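Local atomic coordinates of HTH-type transcriptional regulator PrpR (Mycobacterium tuberculosis, PDB entry 6D2S), a protein that regulates expression of enzymes that break down short-chain fatty acids through the glyoxylate and methylcitrate cycles, acting as a DNA-binding transcription factor. Residues Leu136-Tyr150 and Arg169-Phe183. Sequence-based numbering, arbitrary orientation.
Sequences LPYREFHRAAEQLRY and RLSTLQRPRQRGIPF
Helix 138-147, in the IrrE N-terminal-like part of PrpR, presents Tyr-138, Phe-141, His-142 and, just past its Schellman-motif end, Tyr-150 to the linker from helix 163-170 to strand 183-189 of the C-terminal regulator region; these aromatic side chains pin an irregular chain through hydroxyls, an N-H and ring faces. Tyr-138 is sandwiched. Leu-173 CD2 makes a CH-pi contact on one face, 4.0 Å from the ring centroid, while the Arg-175 guanidinium stacks on the other, off-centre, with the planes 18° apart. Arg-175 runs opposite to the tyrosine, from CB near the hydroxyl to the guanidinium near Tyr-138 CB, and the bend at chi3 (-67°) helps lay that group flat; its NE bonds Tyr-17 OH, and salt bridges join NH2 to Asp-22 and NH1 to Glu-26. The phenol works both ways: Tyr-138 OH donates to Gln-178 O at 2.7 Å and accepts from Arg-175 N at 3.0 Å, tying together the two ends of the type II turn 175-178. One turn along, His-142 NE2 donates to Arg-179 O from well above the carbonyl plane, and Gln-178 CG sits over the centre of the imidazole. At the helix start, chi1 of Arg-169 puts CG over one face of Phe-141, and the bend at chi2 (70°) turns NE (2.9 Å) and NH2 (3.0 Å) to Leu-136 O, which lies in the guanidinium plane; NH1 pairs with Asp-22. Leu-170 CD2 wedges between Phe-141 and Tyr-150. At the far end Tyr-150 OH accepts from Ile-181 N at 3.1 Å and donates to Glu-146 OE2, while Ile-181 CD1 rests over one face of the Tyr-150 ring, 3.6 Å from its centroid.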
loop_
_atom_site.group_PDB
_atom_site.type_symbol
_atom_site.label_atom_id
_atom_site.label_comp_id
_atom_site.label_asym_id
_atom_site.label_seq_id
_atom_site.Cartn_x
_atom_site.Cartn_y
_atom_site.Cartn_z
ATOM N N LEU A 136 -9.078 -0.957 -0.355
ATOM C CA LEU A 136 -8.990 -2.406 -0.211
ATOM C C LEU A 136 -9.493 -2.753 1.183
ATOM O O LEU A 136 -8.706 -3.057 2.093
ATOM C CB LEU A 136 -7.558 -2.888 -0.440
ATOM C CG LEU A 136 -6.972 -2.391 -1.766
ATOM C CD1 LEU A 136 -5.440 -2.618 -1.801
ATOM C CD2 LEU A 136 -7.677 -3.089 -2.941
ATOM N N PRO A 137 -10.805 -2.688 1.390
ATOM C CA PRO A 137 -11.353 -2.909 2.733
ATOM C C PRO A 137 -11.005 -4.304 3.232
ATOM O O PRO A 137 -11.066 -5.288 2.489
ATOM C CB PRO A 137 -12.867 -2.719 2.540
ATOM C CG PRO A 137 -13.100 -2.902 1.075
ATOM C CD PRO A 137 -11.855 -2.366 0.407
ATOM N N TYR A 138 -10.669 -4.384 4.522
ATOM C CA TYR A 138 -9.911 -5.528 5.028
ATOM C C TYR A 138 -10.580 -6.867 4.721
ATOM O O TYR A 138 -9.965 -7.751 4.111
ATOM C CB TYR A 138 -9.676 -5.380 6.541
ATOM C CG TYR A 138 -8.602 -6.316 7.051
ATOM C CD1 TYR A 138 -8.866 -7.677 7.222
ATOM C CD2 TYR A 138 -7.325 -5.847 7.344
ATOM C CE1 TYR A 138 -7.888 -8.549 7.670
ATOM C CE2 TYR A 138 -6.328 -6.724 7.798
ATOM C CZ TYR A 138 -6.625 -8.069 7.959
ATOM O OH TYR A 138 -5.654 -8.935 8.412
ATOM N N ARG A 139 -11.815 -7.073 5.194
ATOM C CA ARG A 139 -12.401 -8.403 5.087
ATOM C C ARG A 139 -12.630 -8.784 3.632
ATOM O O ARG A 139 -12.396 -9.932 3.233
ATOM C CB ARG A 139 -13.717 -8.478 5.869
ATOM C CG ARG A 139 -13.557 -8.432 7.382
ATOM C CD ARG A 139 -14.897 -8.673 8.060
ATOM N NE ARG A 139 -14.808 -8.605 9.514
ATOM C CZ ARG A 139 -15.848 -8.740 10.333
ATOM N NH1 ARG A 139 -17.062 -8.951 9.840
ATOM N NH2 ARG A 139 -15.675 -8.662 11.646
ATOM N N GLU A 140 -13.109 -7.838 2.830
ATOM C CA GLU A 140 -13.324 -8.111 1.414
ATOM C C GLU A 140 -12.008 -8.427 0.715
ATOM O O GLU A 140 -11.932 -9.361 -0.093
ATOM C CB GLU A 140 -14.017 -6.912 0.753
ATOM C CG GLU A 140 -14.225 -7.085 -0.743
ATOM C CD GLU A 140 -14.966 -5.913 -1.382
ATOM O OE1 GLU A 140 -15.667 -5.172 -0.660
ATOM O OE2 GLU A 140 -14.834 -5.737 -2.609
ATOM N N PHE A 141 -10.962 -7.646 0.998
ATOM C CA PHE A 141 -9.671 -7.865 0.360
ATOM C C PHE A 141 -9.051 -9.184 0.809
ATOM O O PHE A 141 -8.515 -9.944 -0.013
ATOM C CB PHE A 141 -8.739 -6.691 0.676
ATOM C CG PHE A 141 -7.392 -6.805 0.036
ATOM C CD1 PHE A 141 -7.243 -6.606 -1.330
ATOM C CD2 PHE A 141 -6.260 -7.099 0.807
ATOM C CE1 PHE A 141 -5.984 -6.715 -1.935
ATOM C CE2 PHE A 141 -5.009 -7.203 0.214
ATOM C CZ PHE A 141 -4.870 -7.018 -1.158
ATOM N N HIS A 142 -9.124 -9.469 2.111
ATOM C CA HIS A 142 -8.604 -10.733 2.633
ATOM C C HIS A 142 -9.307 -11.912 1.983
ATOM O O HIS A 142 -8.659 -12.869 1.536
ATOM C CB HIS A 142 -8.768 -10.769 4.157
ATOM C CG HIS A 142 -8.218 -12.006 4.802
ATOM N ND1 HIS A 142 -8.974 -13.144 4.996
ATOM C CD2 HIS A 142 -6.993 -12.278 5.307
ATOM C CE1 HIS A 142 -8.234 -14.067 5.587
ATOM N NE2 HIS A 142 -7.029 -13.563 5.795
ATOM N N ARG A 143 -10.645 -11.855 1.920
ATOM C CA ARG A 143 -11.401 -12.918 1.264
ATOM C C ARG A 143 -10.986 -13.063 -0.195
ATOM O O ARG A 143 -10.831 -14.186 -0.691
ATOM C CB ARG A 143 -12.902 -12.637 1.381
ATOM C CG ARG A 143 -13.803 -13.685 0.745
ATOM C CD ARG A 143 -15.281 -13.407 1.044
ATOM N NE ARG A 143 -15.765 -12.161 0.442
ATOM C CZ ARG A 143 -15.985 -11.032 1.113
ATOM N NH1 ARG A 143 -15.766 -10.977 2.422
ATOM N NH2 ARG A 143 -16.427 -9.953 0.475
ATOM N N ALA A 144 -10.788 -11.943 -0.893
ATOM C CA ALA A 144 -10.394 -12.005 -2.298
ATOM C C ALA A 144 -8.996 -12.581 -2.450
ATOM O O ALA A 144 -8.734 -13.354 -3.382
ATOM C CB ALA A 144 -10.461 -10.610 -2.929
ATOM N N ALA A 145 -8.078 -12.208 -1.556
ATOM C CA ALA A 145 -6.734 -12.767 -1.631
ATOM C C ALA A 145 -6.763 -14.280 -1.454
ATOM O O ALA A 145 -6.078 -15.018 -2.177
ATOM C CB ALA A 145 -5.831 -12.108 -0.585
ATOM N N GLU A 146 -7.568 -14.775 -0.514
ATOM C CA GLU A 146 -7.615 -16.224 -0.353
ATOM C C GLU A 146 -8.220 -16.892 -1.581
ATOM O O GLU A 146 -7.703 -17.912 -2.053
ATOM C CB GLU A 146 -8.374 -16.601 0.922
ATOM C CG GLU A 146 -7.658 -16.177 2.214
ATOM C CD GLU A 146 -6.441 -17.046 2.587
ATOM O OE1 GLU A 146 -6.348 -18.211 2.128
ATOM O OE2 GLU A 146 -5.573 -16.558 3.356
ATOM N N GLN A 147 -9.295 -16.327 -2.133
ATOM C CA GLN A 147 -9.967 -16.991 -3.247
ATOM C C GLN A 147 -9.212 -16.858 -4.562
ATOM O O GLN A 147 -9.410 -17.682 -5.463
ATOM C CB GLN A 147 -11.383 -16.438 -3.403
ATOM C CG GLN A 147 -12.250 -16.727 -2.187
ATOM C CD GLN A 147 -13.636 -16.153 -2.320
ATOM O OE1 GLN A 147 -13.966 -15.534 -3.332
ATOM N NE2 GLN A 147 -14.462 -16.354 -1.294
ATOM N N LEU A 148 -8.359 -15.845 -4.696
ATOM C CA LEU A 148 -7.493 -15.707 -5.858
ATOM C C LEU A 148 -6.091 -16.233 -5.597
ATOM O O LEU A 148 -5.190 -15.997 -6.411
ATOM C CB LEU A 148 -7.425 -14.242 -6.288
ATOM C CG LEU A 148 -8.706 -13.720 -6.951
ATOM C CD1 LEU A 148 -8.597 -12.209 -7.196
ATOM C CD2 LEU A 148 -9.000 -14.461 -8.244
ATOM N N ARG A 149 -5.889 -16.920 -4.469
ATOM C CA ARG A 149 -4.596 -17.506 -4.125
ATOM C C ARG A 149 -3.483 -16.471 -4.234
ATOM O O ARG A 149 -2.395 -16.735 -4.756
ATOM C CB ARG A 149 -4.306 -18.738 -4.994
ATOM C CG ARG A 149 -5.338 -19.858 -4.848
ATOM C CD ARG A 149 -5.494 -20.240 -3.382
ATOM N NE ARG A 149 -6.194 -21.506 -3.193
ATOM C CZ ARG A 149 -6.631 -21.942 -2.015
ATOM N NH1 ARG A 149 -6.455 -21.196 -0.928
ATOM N NH2 ARG A 149 -7.244 -23.113 -1.918
ATOM N N TYR A 150 -3.767 -15.268 -3.738
ATOM C CA TYR A 150 -2.767 -14.209 -3.604
ATOM C C TYR A 150 -2.171 -13.802 -4.948
ATOM O O TYR A 150 -1.053 -13.296 -5.012
ATOM C CB TYR A 150 -1.664 -14.621 -2.617
ATOM C CG TYR A 150 -2.168 -14.619 -1.187
ATOM C CD1 TYR A 150 -2.885 -15.694 -0.687
ATOM C CD2 TYR A 150 -1.947 -13.528 -0.350
ATOM C CE1 TYR A 150 -3.364 -15.697 0.612
ATOM C CE2 TYR A 150 -2.417 -13.527 0.959
ATOM C CZ TYR A 150 -3.129 -14.611 1.429
ATOM O OH TYR A 150 -3.597 -14.613 2.723
ATOM N N ARG A 169 -0.755 -3.640 0.565
ATOM C CA ARG A 169 -1.897 -4.064 1.371
ATOM C C ARG A 169 -1.734 -5.500 1.869
ATOM O O ARG A 169 -2.081 -5.812 3.018
ATOM C CB ARG A 169 -3.200 -3.921 0.581
ATOM C CG ARG A 169 -4.428 -4.182 1.428
ATOM C CD ARG A 169 -4.655 -3.050 2.456
ATOM N NE ARG A 169 -5.985 -3.117 3.084
ATOM C CZ ARG A 169 -6.211 -3.114 4.401
ATOM N NH1 ARG A 169 -5.197 -3.083 5.263
ATOM N NH2 ARG A 169 -7.461 -3.135 4.864
ATOM N N LEU A 170 -1.237 -6.400 1.020
ATOM C CA LEU A 170 -1.026 -7.773 1.483
ATOM C C LEU A 170 -0.091 -7.799 2.692
ATOM O O LEU A 170 -0.274 -8.604 3.617
ATOM C CB LEU A 170 -0.470 -8.643 0.346
ATOM C CG LEU A 170 -1.431 -8.978 -0.803
ATOM C CD1 LEU A 170 -0.672 -9.616 -1.973
ATOM C CD2 LEU A 170 -2.522 -9.936 -0.308
ATOM N N SER A 171 0.885 -6.904 2.719
ATOM C CA SER A 171 1.838 -6.852 3.825
ATOM C C SER A 171 1.255 -6.230 5.095
ATOM O O SER A 171 1.947 -6.211 6.122
ATOM C CB SER A 171 3.094 -6.077 3.408
ATOM O OG SER A 171 2.895 -4.668 3.483
ATOM N N THR A 172 0.025 -5.725 5.061
ATOM C CA THR A 172 -0.620 -5.167 6.247
ATOM C C THR A 172 -1.645 -6.102 6.877
ATOM O O THR A 172 -2.314 -5.692 7.828
ATOM C CB THR A 172 -1.327 -3.832 5.925
ATOM O OG1 THR A 172 -2.446 -4.062 5.043
ATOM C CG2 THR A 172 -0.355 -2.829 5.290
ATOM N N LEU A 173 -1.826 -7.322 6.362
ATOM C CA LEU A 173 -2.932 -8.174 6.815
ATOM C C LEU A 173 -2.576 -8.886 8.122
ATOM O O LEU A 173 -2.499 -10.113 8.203
ATOM C CB LEU A 173 -3.328 -9.174 5.727
ATOM C CG LEU A 173 -3.800 -8.531 4.420
ATOM C CD1 LEU A 173 -4.331 -9.586 3.459
ATOM C CD2 LEU A 173 -4.856 -7.435 4.670
ATOM N N GLN A 174 -2.367 -8.077 9.168
ATOM C CA GLN A 174 -2.080 -8.587 10.505
ATOM C C GLN A 174 -3.189 -8.264 11.511
ATOM O O GLN A 174 -2.929 -8.141 12.712
ATOM C CB GLN A 174 -0.735 -8.052 11.007
ATOM C CG GLN A 174 0.475 -8.804 10.443
ATOM C CD GLN A 174 0.739 -8.477 8.976
ATOM O OE1 GLN A 174 0.653 -9.346 8.112
ATOM N NE2 GLN A 174 1.056 -7.218 8.692
ATOM N N ARG A 175 -4.425 -8.150 11.053
ATOM C CA ARG A 175 -5.524 -7.914 11.991
ATOM C C ARG A 175 -5.680 -9.136 12.890
ATOM O O ARG A 175 -5.771 -10.263 12.386
ATOM C CB ARG A 175 -6.838 -7.637 11.247
ATOM C CG ARG A 175 -8.052 -7.454 12.179
ATOM C CD ARG A 175 -9.324 -7.097 11.385
ATOM N NE ARG A 175 -9.253 -5.776 10.757
ATOM C CZ ARG A 175 -10.216 -5.280 9.983
ATOM N NH1 ARG A 175 -11.311 -6.009 9.749
ATOM N NH2 ARG A 175 -10.090 -4.073 9.444
ATOM N N PRO A 176 -5.701 -8.965 14.211
ATOM C CA PRO A 176 -5.789 -10.131 15.096
ATOM C C PRO A 176 -7.013 -10.969 14.759
ATOM O O PRO A 176 -8.104 -10.446 14.522
ATOM C CB PRO A 176 -5.878 -9.511 16.496
ATOM C CG PRO A 176 -5.174 -8.174 16.349
ATOM C CD PRO A 176 -5.552 -7.701 14.958
ATOM N N ARG A 177 -6.804 -12.272 14.671
ATOM C CA ARG A 177 -7.816 -13.281 14.392
ATOM C C ARG A 177 -8.277 -13.263 12.941
ATOM O O ARG A 177 -9.159 -14.055 12.576
ATOM C CB ARG A 177 -9.029 -13.151 15.328
ATOM C CG ARG A 177 -8.655 -13.356 16.797
ATOM C CD ARG A 177 -9.856 -13.269 17.744
ATOM N NE ARG A 177 -9.433 -13.479 19.126
ATOM C CZ ARG A 177 -8.977 -12.509 19.915
ATOM N NH1 ARG A 177 -8.898 -11.268 19.458
ATOM N NH2 ARG A 177 -8.598 -12.778 21.156
ATOM N N GLN A 178 -7.712 -12.412 12.083
ATOM C CA GLN A 178 -8.013 -12.508 10.658
ATOM C C GLN A 178 -6.766 -12.178 9.837
ATOM O O GLN A 178 -6.776 -11.343 8.941
ATOM C CB GLN A 178 -9.185 -11.625 10.229
ATOM C CG GLN A 178 -9.605 -11.992 8.798
ATOM C CD GLN A 178 -10.930 -11.409 8.339
ATOM O OE1 GLN A 178 -11.692 -10.830 9.120
ATOM N NE2 GLN A 178 -11.215 -11.572 7.050
ATOM N N ARG A 179 -5.671 -12.875 10.125
ATOM C CA ARG A 179 -4.416 -12.588 9.447
ATOM C C ARG A 179 -4.380 -13.209 8.052
ATOM O O ARG A 179 -4.951 -14.278 7.807
ATOM C CB ARG A 179 -3.235 -13.118 10.277
ATOM C CG ARG A 179 -3.114 -12.424 11.630
ATOM C CD ARG A 179 -1.943 -12.933 12.443
ATOM N NE ARG A 179 -0.677 -12.422 11.933
ATOM C CZ ARG A 179 0.260 -13.167 11.357
ATOM N NH1 ARG A 179 0.083 -14.475 11.220
ATOM N NH2 ARG A 179 1.380 -12.604 10.927
ATOM N N GLY A 180 -3.711 -12.510 7.130
ATOM C CA GLY A 180 -3.286 -13.095 5.874
ATOM C C GLY A 180 -1.917 -13.743 6.016
ATOM O O GLY A 180 -1.334 -13.809 7.101
ATOM N N ILE A 181 -1.404 -14.243 4.897
ATOM C CA ILE A 181 -0.022 -14.751 4.911
ATOM C C ILE A 181 0.911 -13.654 5.408
ATOM O O ILE A 181 0.814 -12.504 4.938
ATOM C CB ILE A 181 0.399 -15.210 3.509
ATOM C CG1 ILE A 181 -0.425 -16.420 3.073
ATOM C CG2 ILE A 181 1.910 -15.475 3.479
ATOM C CD1 ILE A 181 -0.242 -16.791 1.584
ATOM N N PRO A 182 1.828 -13.931 6.338
ATOM C CA PRO A 182 2.789 -12.897 6.758
ATOM C C PRO A 182 3.860 -12.705 5.692
ATOM O O PRO A 182 4.577 -13.648 5.347
ATOM C CB PRO A 182 3.384 -13.462 8.058
ATOM C CG PRO A 182 2.664 -14.731 8.338
ATOM C CD PRO A 182 1.955 -15.173 7.116
ATOM N N PHE A 183 3.963 -11.489 5.160
ATOM C CA PHE A 183 4.910 -11.183 4.092
ATOM C C PHE A 183 5.995 -10.228 4.571
ATOM O O PHE A 183 5.766 -9.390 5.447
ATOM C CB PHE A 183 4.225 -10.533 2.884
ATOM C CG PHE A 183 3.359 -11.460 2.075
ATOM C CD1 PHE A 183 3.925 -12.442 1.271
ATOM C CD2 PHE A 183 1.971 -11.309 2.081
ATOM C CE1 PHE A 183 3.125 -13.273 0.506
ATOM C CE2 PHE A 183 1.162 -12.130 1.312
ATOM C CZ PHE A 183 1.740 -13.116 0.525
HETATM O O HOH W 1 -12.101 -8.971 10.739
#